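Local structure of STING-associated CdnE c-di-GMP synthase (Flavobacteriaceae, 6WT8) at residues A[105-110]-A[195-200]. The protein probably synthesises the cyclic dinucleotide c-di-GMP, the signal sensed by a bacterial STING partner in CBASS anti-phage defence. Residues are numbered along the deposited sequence; the frame is centred on the assembly and turned at random.
Sequences VDLVQI and IDVVTA
Leu107 to Ile110 pair with Val197 to Ala200 as neighbouring parallel strands; the axes of 106-110 and 195-200 approach to 4.7 Å and are inclined at 22°. Bonds alternate in direction: Leu107 N gives to Asp196 O, Val198 N to Leu107 O, Gln109 N to Val198 O and Ala200 N to Gln109 O. As the alternation of a beta strand dictates, side chains then sort to two faces. On one, Val108 and Ile110 lie with Val198 and Ala200 against strand 218-221; on the other, Leu107 and Gln109 join Val197 and Thr199, with helix 60-81 packed over Leu107 and Gln109. Leu107 runs alongside Val197, CD2 to CG1 at 4.0 Å. In Gln109 a chi1 of 63° sets CG between backbone N and carbonyl carbon, and the chain then runs straight out, bringing the amide alongside Thr199. There NE2 donates to OG1 at 3.0 Å, OG1 lying close to the amide plane. Its NE2 also bonds Ser165, while OE1 accepts from His81, which together fix the flip of the buried amide. A leucine here would probably leave His81 and Thr199 without these polar mates. Where strand 106-112 begins, the carboxylates of Asp106 and Asp196 stand side by side, planes 87° apart, with Asp106 OD1 4.2 Å from Asp196 OD2. One water joins Val105 O, Asp106 OD1 and Asp196 N. In this central sheet of the nucleotidyltransferase fold, the paired acids are probably two of the metal-binding carboxylates of the active site, as in relatives, their outer oxygens positioned by Gln90 at Asp106 OD2 and by Ser183 and a Lys180 salt bridge at Asp196 OD1.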
loop_
_atom_site.group_PDB
_atom_site.type_symbol
_atom_site.label_atom_id
_atom_site.label_comp_id
_atom_site.label_asym_id
_atom_site.label_seq_id
_atom_site.Cartn_x
_atom_site.Cartn_y
_atom_site.Cartn_z
ATOM N N VAL A 105 -2.986 9.536 3.814
ATOM C CA VAL A 105 -3.344 8.419 4.716
ATOM C C VAL A 105 -4.852 8.451 4.945
ATOM O O VAL A 105 -5.467 9.527 5.022
ATOM C CB VAL A 105 -2.617 8.430 6.076
ATOM C CG1 VAL A 105 -1.078 8.313 5.923
ATOM C CG2 VAL A 105 -2.932 9.701 6.895
ATOM N N ASP A 106 -5.459 7.267 5.090
ATOM C CA ASP A 106 -6.824 7.212 5.630
ATOM C C ASP A 106 -6.753 6.969 7.132
ATOM O O ASP A 106 -5.904 6.188 7.616
ATOM C CB ASP A 106 -7.636 6.018 5.089
ATOM C CG ASP A 106 -7.904 6.034 3.629
ATOM O OD1 ASP A 106 -7.931 7.089 3.000
ATOM O OD2 ASP A 106 -8.163 4.922 3.090
ATOM N N LEU A 107 -7.663 7.599 7.878
ATOM C CA LEU A 107 -7.802 7.276 9.292
ATOM C C LEU A 107 -8.805 6.133 9.449
ATOM O O LEU A 107 -9.901 6.175 8.863
ATOM C CB LEU A 107 -8.298 8.518 10.048
ATOM C CG LEU A 107 -8.512 8.312 11.576
ATOM C CD1 LEU A 107 -8.343 9.639 12.266
ATOM C CD2 LEU A 107 -9.938 7.778 11.879
ATOM N N VAL A 108 -8.438 5.094 10.209
ATOM C CA VAL A 108 -9.325 3.959 10.438
ATOM C C VAL A 108 -9.687 3.943 11.909
ATOM O O VAL A 108 -8.793 3.922 12.777
ATOM C CB VAL A 108 -8.644 2.632 10.041
ATOM C CG1 VAL A 108 -9.686 1.510 10.055
ATOM C CG2 VAL A 108 -8.085 2.739 8.653
ATOM N N GLN A 109 -10.975 3.907 12.225
ATOM C CA GLN A 109 -11.415 3.723 13.606
ATOM C C GLN A 109 -12.124 2.381 13.693
ATOM O O GLN A 109 -12.956 2.059 12.841
ATOM C CB GLN A 109 -12.261 4.882 14.086
ATOM C CG GLN A 109 -13.556 5.053 13.331
ATOM C CD GLN A 109 -14.323 6.281 13.816
ATOM O OE1 GLN A 109 -14.041 6.875 14.878
ATOM N NE2 GLN A 109 -15.321 6.652 13.034
ATOM N N ILE A 110 -11.693 1.524 14.620
ATOM C CA ILE A 110 -12.075 0.123 14.640
ATOM C C ILE A 110 -12.727 -0.144 15.983
ATOM O O ILE A 110 -12.082 0.010 17.033
ATOM C CB ILE A 110 -10.822 -0.763 14.435
ATOM C CG1 ILE A 110 -10.014 -0.295 13.216
ATOM C CG2 ILE A 110 -11.288 -2.182 14.265
ATOM C CD1 ILE A 110 -8.542 -0.842 13.189
ATOM N N ILE A 195 -8.971 14.196 4.450
ATOM C CA ILE A 195 -8.749 12.899 5.071
ATOM C C ILE A 195 -10.034 12.080 5.046
ATOM O O ILE A 195 -11.082 12.565 5.484
ATOM C CB ILE A 195 -8.282 13.072 6.521
ATOM C CG1 ILE A 195 -6.994 13.918 6.586
ATOM C CG2 ILE A 195 -8.101 11.746 7.226
ATOM C CD1 ILE A 195 -5.784 13.329 5.835
ATOM N N ASP A 196 -9.949 10.835 4.570
ATOM C CA ASP A 196 -11.072 9.905 4.682
ATOM C C ASP A 196 -11.025 9.180 6.018
ATOM O O ASP A 196 -9.973 8.713 6.439
ATOM C CB ASP A 196 -11.044 8.858 3.564
ATOM C CG ASP A 196 -11.713 9.318 2.289
ATOM O OD1 ASP A 196 -12.953 9.591 2.270
ATOM O OD2 ASP A 196 -10.973 9.412 1.288
ATOM N N VAL A 197 -12.188 9.081 6.676
ATOM C CA VAL A 197 -12.359 8.411 7.963
ATOM C C VAL A 197 -13.166 7.145 7.723
ATOM O O VAL A 197 -14.325 7.225 7.303
ATOM C CB VAL A 197 -13.079 9.343 8.957
ATOM C CG1 VAL A 197 -13.442 8.623 10.209
ATOM C CG2 VAL A 197 -12.198 10.571 9.265
ATOM N N VAL A 198 -12.544 5.999 7.979
ATOM C CA VAL A 198 -13.118 4.673 7.760
ATOM C C VAL A 198 -13.508 4.106 9.115
ATOM O O VAL A 198 -12.739 4.219 10.071
ATOM C CB VAL A 198 -12.050 3.806 7.066
ATOM C CG1 VAL A 198 -12.553 2.425 6.778
ATOM C CG2 VAL A 198 -11.640 4.523 5.758
ATOM N N THR A 199 -14.699 3.495 9.187
ATOM C CA THR A 199 -15.212 2.859 10.396
ATOM C C THR A 199 -15.308 1.362 10.131
ATOM O O THR A 199 -15.890 0.952 9.119
ATOM C CB THR A 199 -16.559 3.445 10.774
ATOM O OG1 THR A 199 -16.441 4.876 10.871
ATOM C CG2 THR A 199 -17.119 2.849 12.063
ATOM N N ALA A 200 -14.745 0.565 11.031
ATOM C CA ALA A 200 -14.621 -0.863 10.799
ATOM C C ALA A 200 -14.665 -1.619 12.112
ATOM O O ALA A 200 -14.587 -1.036 13.194
ATOM C CB ALA A 200 -13.293 -1.143 10.099
HETATM O O HOH W 1 -7.562 9.732 3.284
HETATM O O HOH W 2 -9.685 7.045 0.572
#